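Local coordinates for protein glucose dehydrogenase (PDB 7CDY) that is a calcium-containing beta-propeller protein of the glucose/sorbosone dehydrogenase family, at residues H13-A18 with G61-L66; L79-P84 with E107-I112; A90-G95 with N123-K128. All blocks are in the same frame, centred on the assembly; numbering follows the deposited sequence.

Interaction 1. Residues H13-A18 with G61-L66; sequences HPWSLA and GLLEVL
Trp15 lies against Leu63 over one face of its indole, and this is the apolar half of the contact. The Leu63 CD2 methyl sits 3.7 Å from the centroid of the five-membered ring and only 14° from the ring normal, a CH-pi contact made over the face. The six-membered ring reaches on to the main chain, where Trp15 CE3 comes within 3.3 Å of Leu63 C. Packing around the indole also encloses the carbonyl oxygen of Leu62, which is buried with no polar partner.

Next along the strand, Ser16 turns its OG anti to its own nitrogen, which points the hydroxyl at the other chain segment. OG donates to Glu64 OE1 at 2.7 Å, meeting the carboxylate from above its plane, and accepts from Val65 N at 3.0 Å in a nearly straight hydrogen bond (172°). Strands 14-18 and 62-66 run parallel at 6°, yet they belong to different antiparallel sheets, consistent with the inner strands of two propeller blades side by side. A classic beta bulge lies in the pairing of strand 62-67 with strand 76-84, where Leu63 and Glu64 both face Ser80. The bent Glu64 side chain ends among cations, OE1 bridging to Lys128 and OE2 to Arg323, which probably favours its ionised form.

Packing is looser toward the C-terminal ends. Ala18 CB comes closest to Val65 O, at 3.6 Å, while its side-chain distance to Val65 CG1 is 4.2 Å. A water molecule sits between the strands, 2.9 Å from Leu17 O and 2.7 Å from Val65 O.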
loop_
_atom_site.group_PDB
_atom_site.type_symbol
_atom_site.label_atom_id
_atom_site.label_comp_id
_atom_site.label_asym_id
_atom_site.label_seq_id
_atom_site.Cartn_x
_atom_site.Cartn_y
_atom_site.Cartn_z
ATOM N N HIS A 13 11.437 -1.027 11.611
ATOM C CA HIS A 13 10.877 -0.663 10.316
ATOM C C HIS A 13 9.499 -1.294 10.073
ATOM O O HIS A 13 9.314 -2.072 9.139
ATOM C CB HIS A 13 11.850 -0.987 9.189
ATOM C CG HIS A 13 13.111 -0.184 9.271
ATOM N ND1 HIS A 13 13.172 1.136 8.881
ATOM C CD2 HIS A 13 14.341 -0.494 9.748
ATOM C CE1 HIS A 13 14.394 1.598 9.088
ATOM N NE2 HIS A 13 15.122 0.630 9.616
ATOM N N PRO A 14 8.525 -0.990 10.921
ATOM C CA PRO A 14 7.179 -1.523 10.699
ATOM C C PRO A 14 6.617 -0.988 9.393
ATOM O O PRO A 14 6.938 0.124 8.962
ATOM C CB PRO A 14 6.393 -1.005 11.908
ATOM C CG PRO A 14 7.097 0.290 12.263
ATOM C CD PRO A 14 8.558 0.029 11.988
ATOM N N TRP A 15 5.789 -1.802 8.742
ATOM C CA TRP A 15 5.354 -1.465 7.391
ATOM C C TRP A 15 3.846 -1.413 7.245
ATOM O O TRP A 15 3.331 -0.516 6.581
ATOM C CB TRP A 15 5.939 -2.465 6.378
ATOM C CG TRP A 15 6.118 -1.914 4.978
ATOM C CD1 TRP A 15 7.222 -1.271 4.492
ATOM C CD2 TRP A 15 5.171 -1.961 3.905
ATOM N NE1 TRP A 15 7.022 -0.919 3.177
ATOM C CE2 TRP A 15 5.776 -1.343 2.787
ATOM C CE3 TRP A 15 3.885 -2.490 3.769
ATOM C CZ2 TRP A 15 5.125 -1.228 1.549
ATOM C CZ3 TRP A 15 3.245 -2.380 2.546
ATOM C CH2 TRP A 15 3.867 -1.751 1.449
ATOM N N SER A 16 3.124 -2.339 7.864
ATOM C CA SER A 16 1.684 -2.449 7.680
ATOM C C SER A 16 1.039 -2.775 9.014
ATOM O O SER A 16 1.631 -3.449 9.858
ATOM C CB SER A 16 1.371 -3.599 6.697
ATOM O OG SER A 16 -0.019 -3.791 6.445
ATOM N N LEU A 17 -0.190 -2.303 9.194
ATOM C CA LEU A 17 -1.001 -2.759 10.314
ATOM C C LEU A 17 -2.410 -3.056 9.841
ATOM O O LEU A 17 -2.894 -2.494 8.859
ATOM C CB LEU A 17 -1.011 -1.773 11.490
ATOM C CG LEU A 17 -1.908 -0.548 11.375
ATOM C CD1 LEU A 17 -3.310 -0.789 11.948
ATOM C CD2 LEU A 17 -1.259 0.651 12.062
ATOM N N ALA A 18 -3.088 -3.904 10.609
ATOM C CA ALA A 18 -4.466 -4.254 10.312
ATOM C C ALA A 18 -5.197 -4.611 11.594
ATOM O O ALA A 18 -4.684 -5.362 12.424
ATOM C CB ALA A 18 -4.539 -5.445 9.361
ATOM N N GLY A 61 10.909 -6.662 1.874
ATOM C CA GLY A 61 10.839 -7.525 3.038
ATOM C C GLY A 61 9.418 -8.002 3.221
ATOM O O GLY A 61 8.724 -8.283 2.235
ATOM N N LEU A 62 8.961 -8.083 4.465
ATOM C CA LEU A 62 7.564 -8.382 4.727
ATOM C C LEU A 62 6.802 -7.069 4.673
ATOM O O LEU A 62 7.180 -6.104 5.352
ATOM C CB LEU A 62 7.394 -9.050 6.094
ATOM C CG LEU A 62 5.962 -9.433 6.466
ATOM C CD1 LEU A 62 5.412 -10.460 5.482
ATOM C CD2 LEU A 62 5.931 -9.994 7.881
ATOM N N LEU A 63 5.770 -7.018 3.826
ATOM C CA LEU A 63 5.087 -5.775 3.491
ATOM C C LEU A 63 3.682 -5.743 4.096
ATOM O O LEU A 63 3.554 -5.529 5.305
ATOM C CB LEU A 63 5.132 -5.513 1.981
ATOM C CG LEU A 63 6.565 -5.541 1.416
ATOM C CD1 LEU A 63 6.563 -5.501 -0.107
ATOM C CD2 LEU A 63 7.455 -4.427 1.983
ATOM N N GLU A 64 2.623 -5.929 3.306
ATOM C CA GLU A 64 1.267 -5.733 3.812
ATOM C C GLU A 64 0.771 -6.939 4.599
ATOM O O GLU A 64 1.036 -8.087 4.234
ATOM C CB GLU A 64 0.292 -5.482 2.650
ATOM C CG GLU A 64 -1.065 -4.898 3.060
ATOM C CD GLU A 64 -1.041 -3.388 3.113
ATOM O OE1 GLU A 64 -0.244 -2.813 3.895
ATOM O OE2 GLU A 64 -1.803 -2.750 2.353
ATOM N N VAL A 65 -0.011 -6.669 5.644
ATOM C CA VAL A 65 -0.853 -7.668 6.293
ATOM C C VAL A 65 -2.303 -7.232 6.129
ATOM O O VAL A 65 -2.647 -6.074 6.388
ATOM C CB VAL A 65 -0.472 -7.884 7.773
ATOM C CG1 VAL A 65 -0.530 -6.586 8.597
ATOM C CG2 VAL A 65 -1.358 -8.959 8.397
ATOM N N LEU A 66 -3.153 -8.152 5.670
ATOM C CA LEU A 66 -4.560 -7.846 5.426
ATOM C C LEU A 66 -5.433 -9.048 5.770
ATOM O O LEU A 66 -5.512 -10.016 4.994
ATOM C CB LEU A 66 -4.789 -7.392 3.986
ATOM C CG LEU A 66 -6.227 -7.018 3.603
ATOM C CD1 LEU A 66 -6.814 -6.030 4.589
ATOM C CD2 LEU A 66 -6.299 -6.445 2.186
HETATM O O HOH W 1 -3.920 -3.689 6.456
#

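Interaction 2. Residues L79-P84 with E107-I112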
loop_
_atom_site.group_PDB
_atom_site.type_symbol
_atom_site.label_atom_id
_atom_site.label_comp_id
_atom_site.label_asym_id
_atom_site.label_seq_id
_atom_site.Cartn_x
_atom_site.Cartn_y
_atom_site.Cartn_z
ATOM N N LEU A 79 -0.810 -11.787 3.170
ATOM C CA LEU A 79 0.447 -11.054 3.302
ATOM C C LEU A 79 1.004 -10.772 1.922
ATOM O O LEU A 79 0.906 -11.613 1.024
ATOM C CB LEU A 79 1.505 -11.872 4.065
ATOM C CG LEU A 79 1.211 -12.274 5.505
ATOM C CD1 LEU A 79 2.288 -13.245 6.007
ATOM C CD2 LEU A 79 1.134 -11.049 6.405
ATOM N N SER A 80 1.612 -9.605 1.756
ATOM C CA SER A 80 2.462 -9.355 0.607
ATOM C C SER A 80 3.905 -9.231 1.080
ATOM O O SER A 80 4.164 -8.873 2.239
ATOM C CB SER A 80 2.014 -8.125 -0.181
ATOM O OG SER A 80 2.347 -6.945 0.528
ATOM N N PHE A 81 4.848 -9.568 0.198
ATOM C CA PHE A 81 6.259 -9.570 0.575
ATOM C C PHE A 81 7.129 -9.579 -0.667
ATOM O O PHE A 81 6.700 -9.969 -1.754
ATOM C CB PHE A 81 6.621 -10.739 1.509
ATOM C CG PHE A 81 6.366 -12.130 0.925
ATOM C CD1 PHE A 81 5.076 -12.652 0.844
ATOM C CD2 PHE A 81 7.432 -12.929 0.503
ATOM C CE1 PHE A 81 4.854 -13.937 0.338
ATOM C CE2 PHE A 81 7.217 -14.217 -0.001
ATOM C CZ PHE A 81 5.929 -14.711 -0.085
ATOM N N ALA A 82 8.368 -9.130 -0.494
ATOM C CA ALA A 82 9.366 -9.309 -1.537
ATOM C C ALA A 82 9.898 -10.732 -1.441
ATOM O O ALA A 82 10.263 -11.192 -0.353
ATOM C CB ALA A 82 10.503 -8.311 -1.336
ATOM N N GLU A 83 9.935 -11.427 -2.577
ATOM C CA GLU A 83 10.307 -12.829 -2.634
ATOM C C GLU A 83 11.496 -13.008 -3.569
ATOM O O GLU A 83 11.443 -12.548 -4.720
ATOM C CB GLU A 83 9.125 -13.653 -3.145
ATOM C CG GLU A 83 9.418 -15.143 -3.252
ATOM C CD GLU A 83 8.318 -15.901 -3.969
ATOM O OE1 GLU A 83 8.073 -15.597 -5.153
ATOM O OE2 GLU A 83 7.684 -16.783 -3.357
ATOM N N PRO A 84 12.572 -13.660 -3.128
ATOM C CA PRO A 84 13.723 -13.879 -4.009
ATOM C C PRO A 84 13.372 -14.806 -5.156
ATOM O O PRO A 84 12.438 -15.600 -5.096
ATOM C CB PRO A 84 14.772 -14.545 -3.107
ATOM C CG PRO A 84 14.150 -14.741 -1.802
ATOM C CD PRO A 84 12.713 -14.327 -1.828
ATOM N N GLU A 107 -1.097 -20.557 9.888
ATOM C CA GLU A 107 -1.193 -21.951 9.461
ATOM C C GLU A 107 -1.262 -22.037 7.938
ATOM O O GLU A 107 -2.028 -21.302 7.308
ATOM C CB GLU A 107 -2.450 -22.596 10.066
ATOM C CG GLU A 107 -2.570 -22.454 11.595
ATOM C CD GLU A 107 -3.958 -22.789 12.165
ATOM O OE1 GLU A 107 -4.982 -22.412 11.565
ATOM O OE2 GLU A 107 -4.033 -23.398 13.254
ATOM N N ASN A 108 -0.467 -22.932 7.351
ATOM C CA ASN A 108 -0.625 -23.324 5.945
ATOM C C ASN A 108 -0.464 -22.158 4.972
ATOM O O ASN A 108 -1.188 -22.069 3.978
ATOM C CB ASN A 108 -1.963 -24.027 5.685
ATOM C CG ASN A 108 -2.178 -25.240 6.569
ATOM O OD1 ASN A 108 -3.118 -25.281 7.366
ATOM N ND2 ASN A 108 -1.319 -26.240 6.419
ATOM N N PHE A 109 0.478 -21.254 5.246
ATOM C CA PHE A 109 0.654 -20.122 4.343
ATOM C C PHE A 109 1.035 -20.611 2.948
ATOM O O PHE A 109 1.929 -21.448 2.792
ATOM C CB PHE A 109 1.728 -19.157 4.859
ATOM C CG PHE A 109 1.865 -17.926 4.007
ATOM C CD1 PHE A 109 0.993 -16.867 4.182
ATOM C CD2 PHE A 109 2.830 -17.840 3.012
ATOM C CE1 PHE A 109 1.089 -15.736 3.400
ATOM C CE2 PHE A 109 2.935 -16.701 2.219
ATOM C CZ PHE A 109 2.058 -15.655 2.418
ATOM N N LYS A 110 0.389 -20.049 1.925
ATOM C CA LYS A 110 0.703 -20.388 0.543
ATOM C C LYS A 110 0.589 -19.152 -0.338
ATOM O O LYS A 110 -0.320 -18.341 -0.158
ATOM C CB LYS A 110 -0.230 -21.476 -0.006
ATOM C CG LYS A 110 -1.687 -21.058 -0.097
ATOM C CD LYS A 110 -2.541 -22.097 -0.814
ATOM C CE LYS A 110 -3.792 -21.470 -1.429
ATOM N NZ LYS A 110 -4.602 -22.499 -2.133
ATOM N N VAL A 111 1.510 -19.032 -1.295
ATOM C CA VAL A 111 1.471 -17.945 -2.265
ATOM C C VAL A 111 0.367 -18.198 -3.284
ATOM O O VAL A 111 0.191 -19.322 -3.781
ATOM C CB VAL A 111 2.844 -17.831 -2.946
ATOM C CG1 VAL A 111 2.792 -16.921 -4.178
ATOM C CG2 VAL A 111 3.881 -17.332 -1.949
ATOM N N ILE A 112 -0.379 -17.149 -3.610
ATOM C CA ILE A 112 -1.445 -17.211 -4.605
ATOM C C ILE A 112 -1.169 -16.342 -5.820
ATOM O O ILE A 112 -1.901 -16.447 -6.818
ATOM C CB ILE A 112 -2.823 -16.858 -4.003
ATOM C CG1 ILE A 112 -2.868 -15.382 -3.579
ATOM C CG2 ILE A 112 -3.156 -17.797 -2.838
ATOM C CD1 ILE A 112 -4.258 -14.881 -3.202
#
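Phe109 reaches across to the side chains of Leu79 and Phe81, and it loses more surface here than any other residue of the two segments. Its first torsion puts CG anti to the backbone nitrogen (chi1 -176°), extending the ring from its own strand toward residues 79-81. Atom CE1 on one side of the ring meets Leu79 CD1 at 3.8 Å, with Leu79 CB nearly as close, while CE2 on the other side meets Phe81 CE1 at 3.9 Å. The two aromatic planes are inclined by about 60°, and Phe81 CE1 lies at the Phe109 edge, near its plane.

Strands 79-84 and 109-112 are not partners in the sheet. Both pair antiparallel with strand 90-99, which runs between them, and their axes are 9.2 Å apart and turned by 74°, a marked twist across one blade of the beta-propeller. Side chains on one face of the blade therefore bridge over the middle strand, and no hydrogen bond joins the two segments. The chain turns a corner at Asn108, just ahead of Phe109.

Phe81 has CG between its backbone nitrogen and carbonyl carbon, and the far tip of its ring, CZ, touches Val111 CG2 at 3.8 Å, the methyl lying at the ring edge. Loop residues add to this apolar patch, Pro52 against Phe109 and Val54 against Phe81. Toward the polar end, Val111 CG2 also lies 4.1 Å from Glu83 OE2, while Glu83 OE1 forms salt bridges with Arg114 and Lys118.

Interaction 3. Residues A90-G95 with N123-K128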
loop_
_atom_site.group_PDB
_atom_site.type_symbol
_atom_site.label_atom_id
_atom_site.label_comp_id
_atom_site.label_asym_id
_atom_site.label_seq_id
_atom_site.Cartn_x
_atom_site.Cartn_y
_atom_site.Cartn_z
ATOM N N ALA A 90 14.401 -10.168 -7.302
ATOM C CA ALA A 90 13.227 -10.405 -6.482
ATOM C C ALA A 90 11.996 -9.760 -7.111
ATOM O O ALA A 90 12.089 -8.909 -8.003
ATOM C CB ALA A 90 13.431 -9.843 -5.073
ATOM N N GLY A 91 10.827 -10.171 -6.622
ATOM C CA GLY A 91 9.579 -9.550 -7.011
ATOM C C GLY A 91 8.566 -9.726 -5.907
ATOM O O GLY A 91 8.760 -10.507 -4.976
ATOM N N THR A 92 7.470 -8.989 -6.017
ATOM C CA THR A 92 6.433 -9.055 -5.001
ATOM C C THR A 92 5.636 -10.352 -5.114
ATOM O O THR A 92 5.401 -10.866 -6.214
ATOM C CB THR A 92 5.522 -7.847 -5.161
ATOM O OG1 THR A 92 6.344 -6.681 -5.086
ATOM C CG2 THR A 92 4.460 -7.793 -4.066
ATOM N N ALA A 93 5.241 -10.900 -3.965
ATOM C CA ALA A 93 4.367 -12.062 -3.909
ATOM C C ALA A 93 3.275 -11.804 -2.886
ATOM O O ALA A 93 3.444 -10.991 -1.965
ATOM C CB ALA A 93 5.147 -13.316 -3.508
ATOM N N VAL A 94 2.138 -12.473 -3.073
ATOM C CA VAL A 94 0.990 -12.353 -2.184
ATOM C C VAL A 94 0.514 -13.761 -1.859
ATOM O O VAL A 94 0.414 -14.612 -2.759
ATOM C CB VAL A 94 -0.137 -11.526 -2.839
ATOM C CG1 VAL A 94 -1.359 -11.438 -1.925
ATOM C CG2 VAL A 94 0.369 -10.122 -3.202
ATOM N N GLY A 95 0.240 -14.023 -0.584
ATOM C CA GLY A 95 -0.301 -15.306 -0.185
ATOM C C GLY A 95 -1.242 -15.137 0.986
ATOM O O GLY A 95 -1.485 -14.023 1.454
ATOM N N ASN A 123 14.334 -2.288 -4.828
ATOM C CA ASN A 123 13.447 -1.138 -4.937
ATOM C C ASN A 123 12.146 -1.454 -5.678
ATOM O O ASN A 123 12.085 -2.354 -6.524
ATOM C CB ASN A 123 14.157 0.051 -5.615
ATOM C CG ASN A 123 15.235 0.655 -4.735
ATOM O OD1 ASN A 123 14.942 1.273 -3.709
ATOM N ND2 ASN A 123 16.490 0.467 -5.122
ATOM N N HIS A 124 11.099 -0.706 -5.324
ATOM C CA HIS A 124 9.849 -0.593 -6.094
ATOM C C HIS A 124 9.084 -1.916 -6.182
ATOM O O HIS A 124 8.765 -2.424 -7.264
ATOM C CB HIS A 124 10.071 0.019 -7.477
ATOM C CG HIS A 124 10.555 1.435 -7.439
ATOM N ND1 HIS A 124 10.663 2.201 -8.577
ATOM C CD2 HIS A 124 10.935 2.232 -6.410
ATOM C CE1 HIS A 124 11.109 3.405 -8.261
ATOM N NE2 HIS A 124 11.280 3.451 -6.951
ATOM N N PHE A 125 8.771 -2.463 -5.008
ATOM C CA PHE A 125 7.890 -3.615 -4.915
ATOM C C PHE A 125 6.421 -3.221 -4.905
ATOM O O PHE A 125 5.564 -4.062 -5.194
ATOM C CB PHE A 125 8.227 -4.410 -3.648
ATOM C CG PHE A 125 9.588 -5.058 -3.692
ATOM C CD1 PHE A 125 9.774 -6.223 -4.425
ATOM C CD2 PHE A 125 10.690 -4.497 -3.043
ATOM C CE1 PHE A 125 11.012 -6.831 -4.499
ATOM C CE2 PHE A 125 11.945 -5.101 -3.126
ATOM C CZ PHE A 125 12.099 -6.272 -3.842
ATOM N N GLY A 126 6.106 -1.973 -4.575
ATOM C CA GLY A 126 4.721 -1.659 -4.246
ATOM C C GLY A 126 4.334 -2.430 -2.999
ATOM O O GLY A 126 5.028 -2.385 -1.973
ATOM N N GLY A 127 3.239 -3.179 -3.067
ATOM C CA GLY A 127 2.914 -4.133 -2.020
ATOM C C GLY A 127 1.615 -3.886 -1.291
ATOM O O GLY A 127 1.183 -4.766 -0.528
ATOM N N LYS A 128 0.965 -2.745 -1.472
ATOM C CA LYS A 128 -0.290 -2.521 -0.767
ATOM C C LYS A 128 -1.398 -3.414 -1.323
ATOM O O LYS A 128 -1.403 -3.789 -2.503
ATOM C CB LYS A 128 -0.714 -1.051 -0.837
ATOM C CG LYS A 128 0.277 -0.027 -0.228
ATOM C CD LYS A 128 0.716 -0.346 1.187
ATOM C CE LYS A 128 -0.130 0.328 2.248
ATOM N NZ LYS A 128 0.341 -0.055 3.618
#
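Phe125 presents the edge of its ring to the backbone of residues 90-92. Its first torsion sets CG anti to the carbonyl carbon and beside the nitrogen (chi1 -67°), which carries the ring back along strand 90-95. Atom CE1 leads: it lies 3.9 Å from Ala90 CB and 4.0 Å from Gly91 N, and both approach in the plane of the ring, as does Thr92 N. The strand thus runs past the rim of the phenyl group, while one face of the ring has Asn123 O of its own loop above it, offset toward the rim.

Where the ring joins its backbone, Thr92 takes over. Its OG1 donates a hydrogen bond to Phe125 O at 2.7 Å, approaching at a C=O...O angle of 116° and tilted 16° from the carbonyl plane. The same hydroxyl oxygen lies 3.3 Å from Phe125 CB, so Thr92 holds the carbonyl and packs against the root of the aromatic side chain. Its methyl, CG2, is turned to the following residues and comes within 4.5 Å of Gly127 CA, where the backbone angles would press a CB against the preceding carbonyl oxygen. Thr92 N is itself held by Gln115 OE1.

Residues 123-128 have no regular secondary structure; they are the last part of the link from strand 109-114 to strand 129-131, the first strand of the next sheet, as expected of a connection between propeller blades. Phe125 also rests on Ala82 of strand 76-84, and Asn192, at the start of strand 192-198, accepts a hydrogen bond from Gly126 N.

In the fold
All three contacts meet on the blade formed by strands 62-67, 76-84, 90-99 and 109-114, with centres 10 to 13 Å apart. Interactions 1 and 2 share the pairing of strands 62-67 and 76-84, where Leu63 N and Ser80 O are 2.9 Å apart. Interactions 2 and 3 are joined by Ile112 N to Val94 O at 2.8 Å and by Ser80 OG to Gly127 O at 2.7 Å, both probable hydrogen bonds. Lys128 ties interaction 3 to interaction 1 through the salt bridge from its NZ to Glu64 OE1 at 2.8 Å, and its CD packs 3.5 Å from Trp15 CH2. The bound calcium ion belongs to Glu217 and Tyr227, and neither residue lies in these segments.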